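Local coordinates for protein transcriptional regulator, SorC family (Enterococcus faecalis, PDB 2O0M) that probably regulates transcription as a member of the SorC family, binding DNA and, through a putative sugar-binding domain, a carbohydrate effector, at residues G308-A313 against A334-I339; V303-G309 against Q326-D332. All coordinates share one frame; numbering follows the deposited sequence.

Contact 1: residues G308-A313 against A334-I339; sequences GGKTKA and AAANEI. With PO4 (phosphate ion), chain B.
Ala313 and Glu338 meet where the loop between strand 302-306 and helix 313-320 packs on helix 333-339. The loop and the start of helix 333-339 follow the C-terminal ends of parallel strands 302-306 and 328-332, in the putative, Rossmann-like sugar-binding domain. The inner packing is van der Waals contact, by methyls and methylenes against side chains and backbone. Ala313 CB lies 3.4 Å from Glu338 CG and 3.8 Å from Ile339 CG1. Ala335 CB sits 3.4 Å from Gly309 O. Ala334 CB approaches Lys310 N. Ile316 of helix 313-320 also touches Ala335 and Ile339.

The outer edge is polar. The aliphatic chains of Lys310 and Glu338 pass across one another, CG to CG 3.9 Å. Lys310 CE lies 3.6 Å from Glu338 OE2. Glu338 CG is anti to the backbone N (chi1 178°), which lays it on Ala313, and the bend at chi2 brings the carboxylate beside the lysine. The charges stop short of a salt bridge. A water links Lys310 NZ to Glu338 OE2, and that oxygen has its salt bridge with Lys341. Lys312 turns away from the helix. Its NZ bonds to Ile243 O and to a phosphate ion, probably from the crystallisation liquor; Lys312 NZ donates to phosphate O1 at 2.7 Å.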
ATOM      1  N   GLY A 308       5.341   9.788   0.760  1.00 10.53           N
ATOM      2  CA  GLY A 308       5.860  11.133   0.937  1.00 10.53           C
ATOM      3  C   GLY A 308       7.364  11.184   0.821  1.00 10.83           C
ATOM      4  O   GLY A 308       8.034  10.148   0.696  1.00 10.58           O
ATOM      5  N   GLY A 309       7.878  12.408   0.882  1.00 10.97           N
ATOM      6  CA  GLY A 309       9.308  12.679   0.822  1.00 11.34           C
ATOM      7  C   GLY A 309       9.717  13.068  -0.589  1.00 11.81           C
ATOM      8  O   GLY A 309       9.237  12.500  -1.566  1.00 12.17           O
ATOM      9  N   LYS A 310      10.607  14.048  -0.705  1.00 11.65           N
ATOM     10  CA  LYS A 310      11.179  14.378  -1.997  1.00 11.71           C
ATOM     11  C   LYS A 310      11.796  13.128  -2.656  1.00 11.31           C
ATOM     12  O   LYS A 310      11.761  12.976  -3.878  1.00 11.80           O
ATOM     13  CB  LYS A 310      12.228  15.485  -1.851  1.00 11.94           C
ATOM     14  CG  LYS A 310      12.853  15.896  -3.165  1.00 12.87           C
ATOM     15  CD  LYS A 310      14.169  15.199  -3.433  1.00 15.29           C
ATOM     16  CE  LYS A 310      14.592  15.432  -4.868  1.00 15.69           C
ATOM     17  NZ  LYS A 310      15.849  14.755  -5.245  1.00 16.96           N
ATOM     18  N   THR A 311      12.319  12.219  -1.840  1.00 10.98           N
ATOM     19  CA  THR A 311      12.997  11.031  -2.360  1.00 10.85           C
ATOM     20  C   THR A 311      12.057  10.107  -3.140  1.00 10.80           C
ATOM     21  O   THR A 311      12.515   9.297  -3.939  1.00 10.95           O
ATOM     22  CB  THR A 311      13.654  10.201  -1.229  1.00 10.98           C
ATOM     23  OG1 THR A 311      12.659   9.775  -0.280  1.00 11.46           O
ATOM     24  CG2 THR A 311      14.750  11.007  -0.521  1.00 11.96           C
ATOM     25  N   LYS A 312      10.756  10.236  -2.897  1.00 10.89           N
ATOM     26  CA  LYS A 312       9.750   9.378  -3.537  1.00 10.80           C
ATOM     27  C   LYS A 312       9.036  10.026  -4.724  1.00 10.71           C
ATOM     28  O   LYS A 312       8.175   9.396  -5.349  1.00  9.93           O
ATOM     29  CB  LYS A 312       8.722   8.900  -2.500  1.00 11.25           C
ATOM     30  CG  LYS A 312       9.216   7.724  -1.661  1.00 10.34           C
ATOM     31  CD  LYS A 312       8.062   6.950  -1.022  1.00 10.89           C
ATOM     32  CE  LYS A 312       8.573   5.807  -0.164  1.00 10.86           C
ATOM     33  NZ  LYS A 312       7.459   4.966   0.340  1.00 10.52           N
ATOM     34  N   ALA A 313       9.406  11.255  -5.069  1.00 10.62           N
ATOM     35  CA  ALA A 313       8.724  11.966  -6.150  1.00 10.93           C
ATOM     36  C   ALA A 313       8.708  11.160  -7.457  1.00 10.78           C
ATOM     37  O   ALA A 313       7.685  11.064  -8.123  1.00 11.06           O
ATOM     38  CB  ALA A 313       9.362  13.323  -6.377  1.00 11.38           C
ATOM     39  N   ALA A 334       7.025  18.030   0.667  1.00 12.12           N
ATOM     40  CA  ALA A 334       8.312  17.774   0.035  1.00 11.89           C
ATOM     41  C   ALA A 334       8.130  16.994  -1.268  1.00 12.43           C
ATOM     42  O   ALA A 334       8.736  17.320  -2.289  1.00 12.08           O
ATOM     43  CB  ALA A 334       9.230  17.063   0.976  1.00 12.13           C
ATOM     44  N   ALA A 335       7.260  15.993  -1.248  1.00 12.00           N
ATOM     45  CA  ALA A 335       6.988  15.223  -2.461  1.00 12.62           C
ATOM     46  C   ALA A 335       6.258  16.068  -3.506  1.00 12.64           C
ATOM     47  O   ALA A 335       6.642  16.084  -4.672  1.00 13.27           O
ATOM     48  CB  ALA A 335       6.184  13.978  -2.133  1.00 12.21           C
ATOM     49  N   ALA A 336       5.219  16.768  -3.071  1.00 13.21           N
ATOM     50  CA  ALA A 336       4.405  17.584  -3.959  1.00 13.91           C
ATOM     51  C   ALA A 336       5.220  18.690  -4.630  1.00 14.53           C
ATOM     52  O   ALA A 336       5.140  18.863  -5.842  1.00 14.50           O
ATOM     53  CB  ALA A 336       3.223  18.177  -3.198  1.00 13.69           C
ATOM     54  N   ASN A 337       5.983  19.451  -3.847  1.00 15.37           N
ATOM     55  CA  ASN A 337       6.818  20.517  -4.419  1.00 15.86           C
ATOM     56  C   ASN A 337       7.762  19.973  -5.496  1.00 16.29           C
ATOM     57  O   ASN A 337       7.952  20.597  -6.535  1.00 16.70           O
ATOM     58  CB  ASN A 337       7.638  21.233  -3.337  1.00 16.58           C
ATOM     59  CG  ASN A 337       6.795  22.124  -2.438  1.00 17.39           C
ATOM     60  OD1 ASN A 337       5.705  22.571  -2.810  1.00 19.90           O
ATOM     61  ND2 ASN A 337       7.313  22.403  -1.246  1.00 18.16           N
ATOM     62  N   GLU A 338       8.331  18.793  -5.262  1.00 16.22           N
ATOM     63  CA  GLU A 338       9.252  18.190  -6.223  1.00 16.33           C
ATOM     64  C   GLU A 338       8.536  17.754  -7.496  1.00 17.14           C
ATOM     65  O   GLU A 338       8.991  18.020  -8.610  1.00 16.77           O
ATOM     66  CB  GLU A 338       9.981  17.003  -5.588  1.00 16.02           C
ATOM     67  CG  GLU A 338      10.934  16.280  -6.523  1.00 15.64           C
ATOM     68  CD  GLU A 338      12.154  17.098  -6.927  1.00 16.20           C
ATOM     69  OE1 GLU A 338      12.392  18.205  -6.377  1.00 14.96           O
ATOM     70  OE2 GLU A 338      12.898  16.613  -7.801  1.00 16.15           O
ATOM     71  N   ILE A 339       7.401  17.090  -7.333  1.00 17.09           N
ATOM     72  CA  ILE A 339       6.614  16.636  -8.470  1.00 17.46           C
ATOM     73  C   ILE A 339       6.141  17.807  -9.342  1.00 18.02           C
ATOM     74  O   ILE A 339       6.141  17.703 -10.562  1.00 17.63           O
ATOM     75  CB  ILE A 339       5.406  15.791  -7.995  1.00 17.36           C
ATOM     76  CG1 ILE A 339       5.896  14.454  -7.413  1.00 16.10           C
ATOM     77  CG2 ILE A 339       4.424  15.539  -9.143  1.00 17.63           C
ATOM     78  CD1 ILE A 339       4.876  13.706  -6.543  1.00 16.23           C
TER
HETATM   79  P   PO4 B 401       8.549   2.084   2.175  1.00 17.36           P
HETATM   80  O1  PO4 B 401       9.026   2.848   0.995  1.00 19.86           O
HETATM   81  O2  PO4 B 401       7.486   2.794   2.927  1.00 17.99           O
HETATM   82  O3  PO4 B 401       8.146   0.707   1.749  1.00 22.36           O
HETATM   83  O4  PO4 B 401       9.711   1.851   3.091  1.00 21.83           O
HETATM   84  O   HOH W   1      15.816  15.404  -7.925  1.00 77.17           O

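Contact 2: residues V303-G309 against Q326-D332; sequences VVAIAGG and QTWLITD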
ATOM      1  N   VAL A 303      -9.583   3.509  -2.360  1.00 10.58           N
ATOM      2  CA  VAL A 303      -8.201   3.187  -2.655  1.00 10.60           C
ATOM      3  C   VAL A 303      -7.369   4.356  -2.175  1.00 10.41           C
ATOM      4  O   VAL A 303      -7.574   5.466  -2.627  1.00 10.78           O
ATOM      5  CB  VAL A 303      -7.981   2.947  -4.160  1.00 10.99           C
ATOM      6  CG1 VAL A 303      -6.518   2.611  -4.430  1.00 11.02           C
ATOM      7  CG2 VAL A 303      -8.870   1.812  -4.654  1.00 11.89           C
ATOM      8  N   VAL A 304      -6.433   4.090  -1.262  1.00  9.55           N
ATOM      9  CA  VAL A 304      -5.647   5.148  -0.668  1.00 10.06           C
ATOM     10  C   VAL A 304      -4.181   4.791  -0.790  1.00  9.75           C
ATOM     11  O   VAL A 304      -3.747   3.765  -0.249  1.00  9.43           O
ATOM     12  CB  VAL A 304      -6.015   5.366   0.817  1.00  9.51           C
ATOM     13  CG1 VAL A 304      -5.264   6.565   1.380  1.00  9.81           C
ATOM     14  CG2 VAL A 304      -7.518   5.567   0.981  1.00 10.69           C
ATOM     15  N   ALA A 305      -3.438   5.647  -1.491  1.00  9.50           N
ATOM     16  CA  ALA A 305      -1.983   5.555  -1.593  1.00  9.64           C
ATOM     17  C   ALA A 305      -1.372   6.564  -0.609  1.00  9.64           C
ATOM     18  O   ALA A 305      -1.796   7.725  -0.543  1.00 10.35           O
ATOM     19  CB  ALA A 305      -1.525   5.873  -2.981  1.00  9.63           C
ATOM     20  N   ILE A 306      -0.364   6.128   0.139  1.00 10.06           N
ATOM     21  CA  ILE A 306       0.297   6.990   1.118  1.00  9.92           C
ATOM     22  C   ILE A 306       1.785   6.958   0.832  1.00 10.34           C
ATOM     23  O   ILE A 306       2.421   5.932   1.010  1.00 10.05           O
ATOM     24  CB  ILE A 306       0.066   6.493   2.564  1.00 10.37           C
ATOM     25  CG1 ILE A 306      -1.425   6.318   2.842  1.00 10.58           C
ATOM     26  CG2 ILE A 306       0.679   7.476   3.560  1.00 10.57           C
ATOM     27  CD1 ILE A 306      -1.747   5.819   4.261  1.00 11.34           C
ATOM     28  N   ALA A 307       2.343   8.089   0.421  1.00 10.26           N
ATOM     29  CA  ALA A 307       3.756   8.140   0.052  1.00 10.30           C
ATOM     30  C   ALA A 307       4.219   9.576   0.088  1.00 10.80           C
ATOM     31  O   ALA A 307       3.580  10.466  -0.486  1.00 10.82           O
ATOM     32  CB  ALA A 307       3.996   7.527  -1.314  1.00 10.66           C
ATOM     33  N   GLY A 308       5.341   9.788   0.760  1.00 10.53           N
ATOM     34  CA  GLY A 308       5.860  11.133   0.937  1.00 10.53           C
ATOM     35  C   GLY A 308       7.364  11.184   0.821  1.00 10.83           C
ATOM     36  O   GLY A 308       8.034  10.148   0.696  1.00 10.58           O
ATOM     37  N   GLY A 309       7.878  12.408   0.882  1.00 10.97           N
ATOM     38  CA  GLY A 309       9.308  12.679   0.822  1.00 11.34           C
ATOM     39  C   GLY A 309       9.717  13.068  -0.589  1.00 11.81           C
ATOM     40  O   GLY A 309       9.237  12.500  -1.566  1.00 12.17           O
ATOM     41  N   GLN A 326     -10.049   6.817  -8.874  1.00 14.40           N
ATOM     42  CA  GLN A 326     -10.671   7.098  -7.576  1.00 14.03           C
ATOM     43  C   GLN A 326      -9.663   7.184  -6.423  1.00 13.69           C
ATOM     44  O   GLN A 326     -10.059   7.474  -5.298  1.00 13.33           O
ATOM     45  CB  GLN A 326     -11.740   6.058  -7.224  1.00 14.52           C
ATOM     46  CG  GLN A 326     -11.222   4.649  -6.907  1.00 14.67           C
ATOM     47  CD  GLN A 326     -11.175   3.745  -8.117  1.00 16.00           C
ATOM     48  OE1 GLN A 326     -10.949   4.208  -9.236  1.00 17.37           O
ATOM     49  NE2 GLN A 326     -11.393   2.444  -7.908  1.00 13.99           N
ATOM     50  N   THR A 327      -8.389   6.933  -6.710  1.00 13.43           N
ATOM     51  CA  THR A 327      -7.329   6.925  -5.684  1.00 13.65           C
ATOM     52  C   THR A 327      -7.290   8.257  -4.911  1.00 13.70           C
ATOM     53  O   THR A 327      -7.410   9.330  -5.500  1.00 14.58           O
ATOM     54  CB  THR A 327      -5.934   6.640  -6.304  1.00 13.76           C
ATOM     55  OG1 THR A 327      -5.928   5.337  -6.917  1.00 12.77           O
ATOM     56  CG2 THR A 327      -4.821   6.684  -5.255  1.00 14.22           C
ATOM     57  N   TRP A 328      -7.158   8.162  -3.592  1.00 13.13           N
ATOM     58  CA  TRP A 328      -6.800   9.301  -2.750  1.00 13.58           C
ATOM     59  C   TRP A 328      -5.303   9.170  -2.494  1.00 13.17           C
ATOM     60  O   TRP A 328      -4.841   8.112  -2.058  1.00 12.48           O
ATOM     61  CB  TRP A 328      -7.529   9.252  -1.405  1.00 15.51           C
ATOM     62  CG  TRP A 328      -8.980   9.600  -1.433  1.00 17.81           C
ATOM     63  CD1 TRP A 328      -9.936   9.068  -2.242  1.00 20.53           C
ATOM     64  CD2 TRP A 328      -9.655  10.514  -0.560  1.00 20.04           C
ATOM     65  NE1 TRP A 328     -11.166   9.626  -1.954  1.00 21.13           N
ATOM     66  CE2 TRP A 328     -11.015  10.514  -0.925  1.00 20.18           C
ATOM     67  CE3 TRP A 328      -9.236  11.349   0.478  1.00 20.59           C
ATOM     68  CZ2 TRP A 328     -11.958  11.304  -0.282  1.00 19.78           C
ATOM     69  CZ3 TRP A 328     -10.186  12.138   1.118  1.00 19.95           C
ATOM     70  CH2 TRP A 328     -11.524  12.107   0.731  1.00 19.99           C
ATOM     71  N   LEU A 329      -4.545  10.232  -2.753  1.00 12.26           N
ATOM     72  CA  LEU A 329      -3.109  10.227  -2.478  1.00 12.23           C
ATOM     73  C   LEU A 329      -2.841  11.073  -1.241  1.00 11.46           C
ATOM     74  O   LEU A 329      -3.114  12.275  -1.241  1.00 12.41           O
ATOM     75  CB  LEU A 329      -2.310  10.767  -3.663  1.00 11.97           C
ATOM     76  CG  LEU A 329      -0.803  10.957  -3.435  1.00 13.02           C
ATOM     77  CD1 LEU A 329      -0.111   9.635  -3.126  1.00 13.23           C
ATOM     78  CD2 LEU A 329      -0.154  11.623  -4.632  1.00 13.24           C
ATOM     79  N   ILE A 330      -2.326  10.437  -0.195  1.00 10.98           N
ATOM     80  CA  ILE A 330      -1.849  11.143   1.000  1.00 11.15           C
ATOM     81  C   ILE A 330      -0.344  11.288   0.849  1.00 10.44           C
ATOM     82  O   ILE A 330       0.375  10.299   0.713  1.00 11.08           O
ATOM     83  CB  ILE A 330      -2.154  10.388   2.300  1.00 11.24           C
ATOM     84  CG1 ILE A 330      -3.667  10.186   2.430  1.00 11.71           C
ATOM     85  CG2 ILE A 330      -1.568  11.149   3.497  1.00 11.29           C
ATOM     86  CD1 ILE A 330      -4.095   9.307   3.565  1.00 11.53           C
ATOM     87  N   THR A 331       0.130  12.525   0.866  1.00 10.99           N
ATOM     88  CA  THR A 331       1.532  12.797   0.625  1.00 10.44           C
ATOM     89  C   THR A 331       1.959  14.014   1.445  1.00 10.47           C
ATOM     90  O   THR A 331       1.207  14.506   2.294  1.00 11.20           O
ATOM     91  CB  THR A 331       1.773  12.996  -0.895  1.00 10.99           C
ATOM     92  OG1 THR A 331       3.178  12.991  -1.188  1.00 10.64           O
ATOM     93  CG2 THR A 331       1.102  14.263  -1.431  1.00 11.42           C
ATOM     94  N   ASP A 332       3.162  14.492   1.198  1.00 10.50           N
ATOM     95  CA  ASP A 332       3.633  15.675   1.920  1.00 10.74           C
ATOM     96  C   ASP A 332       4.113  16.767   0.982  1.00 11.85           C
ATOM     97  O   ASP A 332       4.175  16.582  -0.231  1.00 11.66           O
ATOM     98  CB  ASP A 332       4.665  15.315   2.993  1.00 11.02           C
ATOM     99  CG  ASP A 332       5.887  14.600   2.449  1.00  9.94           C
ATOM    100  OD1 ASP A 332       6.163  14.683   1.239  1.00 12.58           O
ATOM    101  OD2 ASP A 332       6.589  13.958   3.263  1.00 11.74           O
TER
HETATM  102  O   HOH W   2     -10.956   5.775  -3.368  1.00 17.85           O
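Ile330 lays its CD1 methyl over Val304, 3.7 Å from CG1, and against Ile306 CG1. The two isoleucines run side by side in the same direction. Phe127 of helix 122-138 touches both. On the sheet face of Ala305 and Leu329, Ala305 CB meets Leu329 CD1 at 4.0 Å. Val303 CG1 packs against Thr327 OG1, which bonds to the carbonyl of Pro324.

Strands 302-306 and 328-332 are parallel neighbours in a beta-alpha-beta unit, joined through helix 313-320. Their backbone bonds alternate: Trp328 N to Val303 O, Ala305 N to Trp328 O, Ile330 N to Ala305 O, and Ala307 N to Ile330 O. Beyond Ile330 side chains take over. Thr331 OG1, anti to the backbone N (chi1 -168°), donates to Ala307 O at 2.7 Å, in the plane of that carbonyl. Asp332 reaches across to the loop at Gly309. Its OD1 accepts Gly309 N at 2.9 Å in a nearly straight bond (176°). The donor comes on the syn side, 20° out of the carboxylate plane. The same oxygen takes the N-H of Ala335, making Asp332 the N-cap of helix 333-339, while OD2 bonds to Ser117 OG.

Overall arrangement
Contact 2 lies in the core, between strands 238-245 and 109-113. Contact 1 lies farther out, its centre about 17 Å from the centre of the chain; its inner part is buried, but its lysine edge reaches solvent. The two share Gly308 and Gly309, and strand 328-332 runs straight on into helix 333-339. Contact 2 therefore pairs the strands, and contact 1 packs what follows each of them. Their chemistry differs accordingly. Regular backbone bonds and branched aliphatic side chains hold contact 2, until polar side chains take over at the shared glycine end. Methyls and methylenes against backbone, with a water-bridged charge pair at the rim, make contact 1. The side chains of Ala307 and Lys312 touch where the two meet.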